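PDB 3LOO: anopheles gambiae adenosine kinase from Anopheles gambiae, which catalyses the phosphorylation of adenosine to AMP at the expense of ATP, as an adenosine kinase of the pfkB carbohydrate kinase family. Local coordinates for residues G184-F187 / T188-F191; A214-P218 / Q219-N223. All blocks are in the same frame, centred on the assembly; numbering follows the deposited sequence.

Interaction 1: residues G184-F187 / T188-F191; sequences GFFF and TVSF. With B4P (bis(adenosine)-5'-tetraphosphate), chain D.
Phe187 and Phe191, one turn apart where helix 187-203 begins, meet as a T-shaped pair: the edge of Phe191 points at the face of Phe187, with the planes at 67°. CD1 of Phe191 sits over the middle of the Phe187 ring, 3.8 Å from CD2 of Phe187, and the CA of Gly184 lies against the opposite face, where a residue without a side chain lets the ring approach the backbone. Phe186 turns elsewhere. With CG anti to the backbone N (chi1 -173°), its ring reaches along the turn until CZ lies 3.8 Å from CB of Ser190. Phe186 O takes two donors, which satisfy it at the start of the helix: Val189 N from above the carbonyl plane and Ser190 N at 2.8 Å in a nearly straight bond. Phe185 faces the ligand: its ring lies over one of the two adenines of bis(adenosine)-5'-tetraphosphate, with C5A 3.4 Å above the ring plane. One water donates to Phe185 O, accepts from N6A and bonds Thr188 OG1, itself also hydrogen-bonded to Tyr221. An apolar face thus covers the flat base while a water links its amino group to the turn, which may contribute to selection for adenine.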
loop_
_atom_site.group_PDB
_atom_site.type_symbol
_atom_site.label_atom_id
_atom_site.label_comp_id
_atom_site.label_asym_id
_atom_site.label_seq_id
_atom_site.Cartn_x
_atom_site.Cartn_y
_atom_site.Cartn_z
ATOM N N GLY A 184 1.848 5.594 2.119
ATOM C CA GLY A 184 1.497 6.969 2.541
ATOM C C GLY A 184 0.297 7.000 3.493
ATOM O O GLY A 184 0.225 7.858 4.382
ATOM N N PHE A 185 -0.642 6.061 3.326
ATOM C CA PHE A 185 -1.750 5.857 4.276
ATOM C C PHE A 185 -1.317 5.810 5.766
ATOM O O PHE A 185 -2.018 6.318 6.657
ATOM C CB PHE A 185 -2.468 4.544 3.940
ATOM C CG PHE A 185 -3.292 4.582 2.670
ATOM C CD1 PHE A 185 -4.121 5.686 2.371
ATOM C CD2 PHE A 185 -3.297 3.482 1.810
ATOM C CE1 PHE A 185 -4.930 5.696 1.244
ATOM C CE2 PHE A 185 -4.095 3.474 0.638
ATOM C CZ PHE A 185 -4.922 4.604 0.362
ATOM N N PHE A 186 -0.179 5.156 6.024
ATOM C CA PHE A 186 0.339 5.003 7.387
ATOM C C PHE A 186 0.785 6.334 8.002
ATOM O O PHE A 186 0.902 6.437 9.231
ATOM C CB PHE A 186 1.485 3.941 7.422
ATOM C CG PHE A 186 1.984 3.572 8.816
ATOM C CD1 PHE A 186 1.238 2.751 9.665
ATOM C CD2 PHE A 186 3.240 3.996 9.246
ATOM C CE1 PHE A 186 1.709 2.367 10.931
ATOM C CE2 PHE A 186 3.732 3.627 10.500
ATOM C CZ PHE A 186 2.972 2.804 11.352
ATOM N N PHE A 187 1.034 7.344 7.168
ATOM C CA PHE A 187 1.359 8.705 7.689
ATOM C C PHE A 187 0.249 9.312 8.550
ATOM O O PHE A 187 0.531 10.079 9.493
ATOM C CB PHE A 187 1.708 9.681 6.572
ATOM C CG PHE A 187 2.977 9.360 5.828
ATOM C CD1 PHE A 187 3.574 8.085 5.884
ATOM C CD2 PHE A 187 3.541 10.326 5.011
ATOM C CE1 PHE A 187 4.721 7.820 5.146
ATOM C CE2 PHE A 187 4.680 10.060 4.285
ATOM C CZ PHE A 187 5.265 8.807 4.344
ATOM N N THR A 188 -1.004 8.952 8.252
ATOM C CA THR A 188 -2.158 9.383 9.065
ATOM C C THR A 188 -1.948 8.910 10.492
ATOM O O THR A 188 -2.289 9.605 11.462
ATOM C CB THR A 188 -3.493 8.770 8.536
ATOM O OG1 THR A 188 -3.641 9.103 7.167
ATOM C CG2 THR A 188 -4.726 9.265 9.335
ATOM N N VAL A 189 -1.349 7.726 10.622
ATOM C CA VAL A 189 -1.313 7.061 11.909
ATOM C C VAL A 189 0.002 7.272 12.665
ATOM O O VAL A 189 -0.025 7.494 13.865
ATOM C CB VAL A 189 -1.626 5.553 11.749
ATOM C CG1 VAL A 189 -1.377 4.834 13.010
ATOM C CG2 VAL A 189 -3.093 5.376 11.275
ATOM N N SER A 190 1.139 7.144 11.981
ATOM C CA SER A 190 2.422 7.277 12.666
ATOM C C SER A 190 3.515 7.595 11.693
ATOM O O SER A 190 4.349 6.721 11.365
ATOM C CB SER A 190 2.787 5.975 13.432
ATOM O OG SER A 190 3.799 6.248 14.404
ATOM N N PHE A 191 3.527 8.834 11.217
ATOM C CA PHE A 191 4.612 9.276 10.362
ATOM C C PHE A 191 5.965 9.107 11.073
ATOM O O PHE A 191 6.985 8.845 10.438
ATOM C CB PHE A 191 4.441 10.745 9.902
ATOM C CG PHE A 191 5.649 11.279 9.190
ATOM C CD1 PHE A 191 5.983 10.815 7.916
ATOM C CD2 PHE A 191 6.481 12.225 9.803
ATOM C CE1 PHE A 191 7.105 11.271 7.273
ATOM C CE2 PHE A 191 7.615 12.704 9.146
ATOM C CZ PHE A 191 7.927 12.230 7.893
HETATM P PA B4P D . -7.758 0.333 -4.870
HETATM O O1A B4P D . -8.632 -0.830 -5.314
HETATM O O2A B4P D . -8.403 1.717 -4.813
HETATM O O3A B4P D . -6.627 0.477 -6.000
HETATM P PB B4P D . -5.077 0.379 -5.643
HETATM O O1B B4P D . -4.686 -1.044 -5.234
HETATM O O2B B4P D . -4.588 1.559 -4.821
HETATM O O3B B4P D . -4.841 0.555 -7.280
HETATM P PG B4P D . -4.036 1.723 -8.043
HETATM O O1G B4P D . -4.931 2.826 -8.495
HETATM O O2G B4P D . -2.909 2.145 -7.121
HETATM O O3G B4P D . -3.391 0.989 -9.312
HETATM P PD B4P D . -3.726 1.106 -10.886
HETATM O O1D B4P D . -5.197 1.234 -11.035
HETATM O O2D B4P D . -2.804 2.061 -11.591
HETATM O O5E B4P D . -7.010 -0.020 -3.471
HETATM C C5E B4P D . -7.886 -0.653 -2.564
HETATM C C4E B4P D . -7.323 -0.842 -1.185
HETATM O O4E B4P D . -6.939 0.385 -0.564
HETATM C C3E B4P D . -8.422 -1.380 -0.310
HETATM O O3E B4P D . -8.112 -2.777 -0.141
HETATM C C2E B4P D . -8.277 -0.633 1.011
HETATM O O2E B4P D . -8.221 -1.466 2.176
HETATM C C1E B4P D . -6.992 0.196 0.826
HETATM N N9A B4P D . -7.131 1.492 1.514
HETATM C C8A B4P D . -7.984 2.518 1.227
HETATM N N7A B4P D . -7.769 3.513 2.136
HETATM C C5A B4P D . -6.807 3.109 3.018
HETATM C C6A B4P D . -6.171 3.683 4.132
HETATM N N6A B4P D . -6.496 4.919 4.623
HETATM N N1A B4P D . -5.230 2.962 4.792
HETATM C C2A B4P D . -4.858 1.730 4.364
HETATM N N3A B4P D . -5.442 1.167 3.293
HETATM C C4A B4P D . -6.403 1.836 2.605
HETATM O O5F B4P D . -3.356 -0.396 -11.306
HETATM C C5F B4P D . -2.155 -1.026 -10.876
HETATM C C4F B4P D . -1.911 -2.192 -11.832
HETATM O O4F B4P D . -3.090 -2.998 -12.009
HETATM C C3F B4P D . -1.626 -1.693 -13.238
HETATM O O3F B4P D . -0.268 -1.282 -13.333
HETATM C C2F B4P D . -1.960 -2.908 -14.083
HETATM O O2F B4P D . -0.851 -3.829 -14.103
HETATM C C1F B4P D . -3.173 -3.506 -13.347
HETATM N N9B B4P D . -4.405 -2.950 -13.991
HETATM C C8B B4P D . -5.167 -1.948 -13.511
HETATM N N7B B4P D . -6.200 -1.679 -14.345
HETATM C C5B B4P D . -6.122 -2.517 -15.400
HETATM C C6B B4P D . -6.858 -2.720 -16.564
HETATM N N6B B4P D . -7.953 -1.953 -16.796
HETATM N N1B B4P D . -6.481 -3.700 -17.444
HETATM C C2B B4P D . -5.389 -4.471 -17.214
HETATM N N3B B4P D . -4.623 -4.309 -16.098
HETATM C C4B B4P D . -4.933 -3.352 -15.168
HETATM O O HOH W 1 -4.569 6.773 6.002
HETATM O O HOH W 2 1.337 10.471 12.075
#

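Interaction 2: residues A214-P218 / Q219-N223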
loop_
_atom_site.group_PDB
_atom_site.type_symbol
_atom_site.label_atom_id
_atom_site.label_comp_id
_atom_site.label_asym_id
_atom_site.label_seq_id
_atom_site.Cartn_x
_atom_site.Cartn_y
_atom_site.Cartn_z
ATOM N N ALA A 214 -2.700 7.693 -2.115
ATOM C CA ALA A 214 -3.920 8.411 -2.535
ATOM C C ALA A 214 -3.593 9.881 -2.675
ATOM O O ALA A 214 -2.715 10.384 -1.966
ATOM C CB ALA A 214 -5.060 8.248 -1.494
ATOM N N PRO A 215 -4.371 10.604 -3.504
ATOM C CA PRO A 215 -4.151 12.053 -3.640
ATOM C C PRO A 215 -4.100 12.802 -2.332
ATOM O O PRO A 215 -3.333 13.763 -2.219
ATOM C CB PRO A 215 -5.347 12.502 -4.499
ATOM C CG PRO A 215 -5.472 11.339 -5.427
ATOM C CD PRO A 215 -5.339 10.125 -4.507
ATOM N N PHE A 216 -4.854 12.366 -1.327
ATOM C CA PHE A 216 -4.847 13.121 -0.071
ATOM C C PHE A 216 -3.552 13.044 0.663
ATOM O O PHE A 216 -3.306 13.850 1.554
ATOM C CB PHE A 216 -6.017 12.763 0.884
ATOM C CG PHE A 216 -5.901 11.429 1.574
ATOM C CD1 PHE A 216 -5.134 11.263 2.722
ATOM C CD2 PHE A 216 -6.670 10.347 1.134
ATOM C CE1 PHE A 216 -5.068 10.009 3.396
ATOM C CE2 PHE A 216 -6.610 9.088 1.822
ATOM C CZ PHE A 216 -5.817 8.936 2.939
ATOM N N VAL A 217 -2.716 12.053 0.350
ATOM C CA VAL A 217 -1.468 11.974 1.083
ATOM C C VAL A 217 -0.518 13.194 0.844
ATOM O O VAL A 217 -0.115 13.851 1.793
ATOM C CB VAL A 217 -0.768 10.576 0.897
ATOM C CG1 VAL A 217 0.653 10.655 1.414
ATOM C CG2 VAL A 217 -1.624 9.466 1.625
ATOM N N PRO A 218 -0.166 13.497 -0.424
ATOM C CA PRO A 218 0.635 14.735 -0.620
ATOM C C PRO A 218 -0.129 16.047 -0.312
ATOM O O PRO A 218 0.496 17.058 0.108
ATOM C CB PRO A 218 1.008 14.689 -2.116
ATOM C CG PRO A 218 -0.004 13.750 -2.773
ATOM C CD PRO A 218 -0.375 12.743 -1.683
ATOM N N GLN A 219 -1.458 16.019 -0.489
ATOM C CA GLN A 219 -2.294 17.154 -0.150
ATOM C C GLN A 219 -2.330 17.419 1.341
ATOM O O GLN A 219 -2.414 18.572 1.730
ATOM C CB GLN A 219 -3.720 16.955 -0.649
ATOM C CG GLN A 219 -3.811 17.114 -2.130
ATOM C CD GLN A 219 -5.004 16.417 -2.717
ATOM O OE1 GLN A 219 -5.895 15.976 -1.980
ATOM N NE2 GLN A 219 -5.029 16.289 -4.053
ATOM N N PHE A 220 -2.320 16.366 2.171
ATOM C CA PHE A 220 -2.458 16.532 3.634
ATOM C C PHE A 220 -1.115 16.596 4.381
ATOM O O PHE A 220 -1.015 17.173 5.471
ATOM C CB PHE A 220 -3.236 15.350 4.230
ATOM C CG PHE A 220 -4.756 15.402 4.050
ATOM C CD1 PHE A 220 -5.385 16.279 3.151
ATOM C CD2 PHE A 220 -5.546 14.505 4.756
ATOM C CE1 PHE A 220 -6.783 16.269 2.974
ATOM C CE2 PHE A 220 -6.966 14.471 4.569
ATOM C CZ PHE A 220 -7.581 15.370 3.678
ATOM N N TYR A 221 -0.085 15.952 3.831
ATOM C CA TYR A 221 1.156 15.754 4.601
ATOM C C TYR A 221 2.363 16.091 3.719
ATOM O O TYR A 221 3.319 15.291 3.571
ATOM C CB TYR A 221 1.249 14.300 5.118
ATOM C CG TYR A 221 -0.034 13.719 5.625
ATOM C CD1 TYR A 221 -0.638 14.185 6.813
ATOM C CD2 TYR A 221 -0.640 12.646 4.944
ATOM C CE1 TYR A 221 -1.843 13.628 7.287
ATOM C CE2 TYR A 221 -1.792 12.067 5.428
ATOM C CZ TYR A 221 -2.403 12.570 6.574
ATOM O OH TYR A 221 -3.569 11.977 6.993
ATOM N N LYS A 222 2.308 17.271 3.102
ATOM C CA LYS A 222 3.321 17.631 2.118
ATOM C C LYS A 222 4.712 17.668 2.745
ATOM O O LYS A 222 5.679 17.130 2.174
ATOM C CB LYS A 222 3.017 18.984 1.479
ATOM C CG LYS A 222 3.892 19.261 0.296
ATOM C CD LYS A 222 4.667 20.528 0.508
ATOM C CE LYS A 222 5.695 20.715 -0.588
ATOM N NZ LYS A 222 5.775 22.132 -0.995
ATOM N N ASN A 223 4.830 18.325 3.894
ATOM C CA ASN A 223 6.122 18.428 4.540
ATOM C C ASN A 223 6.695 17.081 5.056
ATOM O O ASN A 223 7.909 16.864 4.996
ATOM C CB ASN A 223 6.124 19.524 5.614
ATOM C CG ASN A 223 6.059 20.940 4.994
ATOM O OD1 ASN A 223 6.499 21.162 3.867
ATOM N ND2 ASN A 223 5.502 21.875 5.728
#
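Phe216 and Phe220 lie one turn apart, an i to i+4 aromatic pair on the short helix 216-220 that follows strand 207-211 in this pfkB-family kinase. The bump is the methylene of Phe216: its CB stands 4.0 Å from the centroid of the Phe220 ring and almost exactly on the ring normal, a CH-pi contact over the face. The rings themselves meet at a slant, planes at 46°, with CD1 of Phe216 3.8 Å from CD2 of Phe220. Phe216 holds its CG between the backbone N and the carbonyl carbon (chi1 73°), which carries the ring clear of Phe220's face and leaves CB to fill it. The broad, flat phenylalanine suits this place because one face can cover a whole methylene. The side chain of Phe216 also comes within about 4 Å of the bound bis(adenosine)-5'-tetraphosphate, so the pair sits beside the ligand.

On another side of the turn, Gln219 runs extended alongside the backbone of Pro215, its CD 3.2 Å from Pro215 O and its NE2 beside the proline CB. A proline fits the start of such a helix, where its missing N-H costs no helical bond. Tyr221 packs next in line, its CD2 lying by Val217 CG1 and its ring face against CB of Phe220. It is the first residue past helix 216-220 and the N-cap of helix 222-228, joining the two. The helical bonds run on to this point: Phe220 N donates to Phe216 O, and Tyr221 N reaches Val217 O at 2.9 Å.

How the interactions relate
Interactions 1 and 2 follow neighbouring strands of the nine-stranded sheet: residues 184-191 leave strand 179-183 to start helix 187-203, and residues 214-223 come after strand 207-211, which lies beside 179-183. Interaction 1 therefore closes before interaction 2 opens, and their centres are about 10 Å apart. The two turns touch directly. Thr188 OG1 and Tyr221 OH are 2.9 Å apart in a probable hydrogen bond, CD1 of Phe185 packs on CZ of Phe216, and Gly184 meets CG2 of Val217. Since Phe185 belongs to the ligand pocket and Phe216 also comes near the ligand, these two segments probably line one side of the adenine pocket.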